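Local coordinates for protein Endonuclease/exonuclease/phosphatase (Leptotrichia buccalis C-1013-b, PDB 3TEB) that probably acts as a metal-dependent nuclease or related phosphoesterase of the endonuclease/exonuclease/phosphatase family, and binds magnesium, at residues Ala39-Met47 / Arg57-Leu65. Numbering follows the deposited sequence.
Sequences AMQEVNQLM and REENYAWVL. With MG (magnesium ion), chain C.
Gln45 reaches from strand 43-46 to the two ends of the turn Arg57-Asn60, which precedes helix 61-65, where one oxygen accepts two bonds. Its OE1 takes the backbone N-H of Arg57 at 2.7 Å and Asn60 ND2 at 3.0 Å, both bonds nearly straight, the donors arriving from opposite faces of the carbonyl plane. CG sits between the backbone N and carbonyl carbon (chi1 70°), with the chain extended beyond it, which carries the amide to this type II turn; NE2 continues to Asp55 O. With Gln45 cut back to an alanine, Arg57 N and Asn60 ND2 would probably lose their shared acceptor, and Asp55 O its NE2 donor. The two amide planes stand almost perpendicular, 88° apart; OE1 lies in the plane of the Asn60 amide, whereas ND2 stands out of the Gln45 carbonyl plane. Asn60 OD1 turns to the helix start, accepting weak capping bonds from Ala62 N and Trp63 N. Tyr61 N, in the first turn, donates to Asn44 O at 3.1 Å. Farther along, Val43 CG1 enters the shallow hollow formed by Asn60 OD1, Tyr61 CB and Ala62 CB, closest to Ala62 CB (3.7 Å). Met40 SE rests 3.6 Å from Leu65 CD2, and the bend at chi3 turns CE toward Ala62 CB (4.1 Å). At the other end the extended Arg57 chain passes Leu46 O, and Met47 O lies over one guanidinium face; NH1 bonds to Asn49 O. A water bridges Leu46 N and Glu58 O. The axes of strand 43-46 and helix 61-65 approach to 7.9 Å at 103°, an N-capped helix laid crosswise on a sheet strand. At the G1 bulge with Gly94 that strand turns a corner, where Glu42 OE2 binds magnesium at 1.8 Å, consistent with the metal site of the DNase I-like fold.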
# COMPACT_ATOMS: atom_id res chain seq x y z
N ALA A 39 -3.78 0.29 -2.82
CA ALA A 39 -2.36 0.01 -2.66
C ALA A 39 -2.20 -1.18 -1.71
O ALA A 39 -2.80 -1.20 -0.64
CB ALA A 39 -1.61 1.23 -2.16
N MSE A 40 -1.42 -2.17 -2.10
CA MSE A 40 -1.26 -3.39 -1.31
C MSE A 40 0.20 -3.75 -1.09
O MSE A 40 1.03 -3.63 -2.02
CB MSE A 40 -1.97 -4.54 -1.99
CG MSE A 40 -3.46 -4.47 -1.87
SE MSE A 40 -4.28 -5.95 -2.82
CE MSE A 40 -3.78 -5.41 -4.63
N GLN A 41 0.50 -4.19 0.13
CA GLN A 41 1.83 -4.67 0.48
C GLN A 41 1.76 -6.11 0.97
O GLN A 41 0.68 -6.64 1.29
CB GLN A 41 2.47 -3.78 1.54
CG GLN A 41 2.47 -2.30 1.22
CD GLN A 41 1.12 -1.65 1.46
OE1 GLN A 41 0.45 -1.95 2.46
NE2 GLN A 41 0.71 -0.76 0.55
N GLU A 42 2.93 -6.75 1.05
CA GLU A 42 3.04 -8.17 1.41
C GLU A 42 2.10 -8.98 0.50
O GLU A 42 1.28 -9.75 0.97
CB GLU A 42 2.83 -8.43 2.93
CG GLU A 42 3.86 -7.78 3.91
CD GLU A 42 3.91 -8.43 5.33
OE1 GLU A 42 4.29 -9.62 5.45
OE2 GLU A 42 3.61 -7.75 6.34
N VAL A 43 2.20 -8.75 -0.80
CA VAL A 43 1.43 -9.51 -1.78
C VAL A 43 2.32 -10.63 -2.26
O VAL A 43 3.39 -10.36 -2.80
CB VAL A 43 1.01 -8.62 -2.98
CG1 VAL A 43 0.42 -9.46 -4.08
CG2 VAL A 43 0.02 -7.57 -2.55
N ASN A 44 1.90 -11.87 -2.06
CA ASN A 44 2.77 -13.03 -2.31
C ASN A 44 2.31 -13.93 -3.43
O ASN A 44 1.11 -14.01 -3.75
CB ASN A 44 2.94 -13.88 -1.04
CG ASN A 44 3.47 -13.10 0.16
OD1 ASN A 44 4.49 -12.41 0.05
ND2 ASN A 44 2.81 -13.21 1.30
N GLN A 45 3.27 -14.61 -4.04
CA GLN A 45 3.00 -15.70 -4.97
C GLN A 45 4.05 -16.81 -4.78
O GLN A 45 5.17 -16.56 -4.33
CB GLN A 45 3.01 -15.20 -6.41
CG GLN A 45 4.40 -14.80 -6.93
CD GLN A 45 4.35 -14.20 -8.33
OE1 GLN A 45 3.28 -13.92 -8.87
NE2 GLN A 45 5.53 -14.01 -8.91
N LEU A 46 3.68 -18.03 -5.14
CA LEU A 46 4.59 -19.15 -5.02
C LEU A 46 5.64 -19.14 -6.11
O LEU A 46 5.30 -19.17 -7.29
CB LEU A 46 3.81 -20.45 -5.09
CG LEU A 46 3.13 -20.87 -3.80
CD1 LEU A 46 1.97 -21.81 -4.11
CD2 LEU A 46 4.14 -21.54 -2.89
N MSE A 47 6.91 -19.14 -5.73
CA MSE A 47 8.00 -19.13 -6.70
C MSE A 47 7.88 -20.24 -7.72
O MSE A 47 8.38 -20.11 -8.84
CB MSE A 47 9.34 -19.33 -6.01
CG MSE A 47 9.67 -18.36 -4.92
SE MSE A 47 11.44 -18.86 -4.32
CE MSE A 47 11.18 -20.79 -4.02
N ARG A 57 2.69 -15.10 -11.28
CA ARG A 57 2.52 -16.55 -11.24
C ARG A 57 1.13 -16.91 -10.79
O ARG A 57 0.47 -16.10 -10.13
CB ARG A 57 3.58 -17.20 -10.37
CG ARG A 57 4.97 -17.09 -10.98
CD ARG A 57 6.08 -17.73 -10.16
NE ARG A 57 7.38 -17.37 -10.70
CZ ARG A 57 7.98 -17.99 -11.70
NH1 ARG A 57 7.42 -19.04 -12.28
NH2 ARG A 57 9.16 -17.57 -12.13
N GLU A 58 0.66 -18.10 -11.15
CA GLU A 58 -0.66 -18.57 -10.74
C GLU A 58 -0.82 -18.43 -9.24
O GLU A 58 0.10 -18.67 -8.46
CB GLU A 58 -0.87 -20.03 -11.10
CG GLU A 58 -1.21 -20.27 -12.55
CD GLU A 58 -1.42 -21.76 -12.84
OE1 GLU A 58 -2.43 -22.37 -12.35
OE2 GLU A 58 -0.56 -22.33 -13.56
N GLU A 59 -2.03 -18.03 -8.87
CA GLU A 59 -2.43 -17.88 -7.46
C GLU A 59 -1.73 -16.71 -6.74
O GLU A 59 -1.78 -16.62 -5.52
CB GLU A 59 -2.29 -19.20 -6.66
CG GLU A 59 -3.25 -20.34 -7.01
CD GLU A 59 -3.04 -21.58 -6.09
OE1 GLU A 59 -4.02 -22.37 -5.89
OE2 GLU A 59 -1.90 -21.77 -5.55
N ASN A 60 -1.09 -15.82 -7.50
CA ASN A 60 -0.67 -14.53 -6.95
C ASN A 60 -1.86 -13.88 -6.23
O ASN A 60 -2.95 -13.76 -6.79
CB ASN A 60 -0.12 -13.62 -8.07
CG ASN A 60 0.23 -12.22 -7.58
OD1 ASN A 60 -0.63 -11.48 -7.10
ND2 ASN A 60 1.50 -11.85 -7.72
N TYR A 61 -1.65 -13.48 -4.99
CA TYR A 61 -2.76 -13.04 -4.14
C TYR A 61 -3.59 -11.95 -4.80
O TYR A 61 -4.81 -12.00 -4.80
CB TYR A 61 -2.22 -12.56 -2.80
CG TYR A 61 -3.27 -12.08 -1.82
CD1 TYR A 61 -3.68 -12.88 -0.76
CD2 TYR A 61 -3.84 -10.81 -1.93
CE1 TYR A 61 -4.63 -12.44 0.16
CE2 TYR A 61 -4.79 -10.35 -1.02
CZ TYR A 61 -5.17 -11.17 0.01
OH TYR A 61 -6.10 -10.71 0.90
N ALA A 62 -2.88 -10.97 -5.37
CA ALA A 62 -3.50 -9.82 -6.02
C ALA A 62 -4.34 -10.25 -7.23
O ALA A 62 -5.48 -9.82 -7.39
CB ALA A 62 -2.44 -8.83 -6.42
N TRP A 63 -3.78 -11.11 -8.06
CA TRP A 63 -4.50 -11.64 -9.19
C TRP A 63 -5.77 -12.37 -8.75
O TRP A 63 -6.83 -12.18 -9.33
CB TRP A 63 -3.59 -12.56 -9.99
CG TRP A 63 -4.24 -13.15 -11.17
CD1 TRP A 63 -4.62 -14.45 -11.32
CD2 TRP A 63 -4.60 -12.49 -12.39
NE1 TRP A 63 -5.19 -14.65 -12.55
CE2 TRP A 63 -5.19 -13.46 -13.23
CE3 TRP A 63 -4.49 -11.16 -12.85
CZ2 TRP A 63 -5.67 -13.15 -14.52
CZ3 TRP A 63 -4.96 -10.85 -14.13
CH2 TRP A 63 -5.55 -11.85 -14.95
N VAL A 64 -5.66 -13.19 -7.71
CA VAL A 64 -6.84 -13.88 -7.17
C VAL A 64 -7.88 -12.86 -6.69
O VAL A 64 -9.06 -12.96 -7.01
CB VAL A 64 -6.47 -14.86 -6.02
CG1 VAL A 64 -7.73 -15.46 -5.40
CG2 VAL A 64 -5.53 -15.95 -6.53
N LEU A 65 -7.41 -11.86 -5.95
CA LEU A 65 -8.28 -10.78 -5.48
C LEU A 65 -9.10 -10.21 -6.63
O LEU A 65 -10.32 -10.15 -6.57
CB LEU A 65 -7.45 -9.67 -4.85
CG LEU A 65 -8.22 -8.47 -4.34
CD1 LEU A 65 -9.48 -8.89 -3.60
CD2 LEU A 65 -7.32 -7.71 -3.41
MG MG C . 3.54 -8.53 7.95
O HOH W 1 0.85 -18.45 -5.66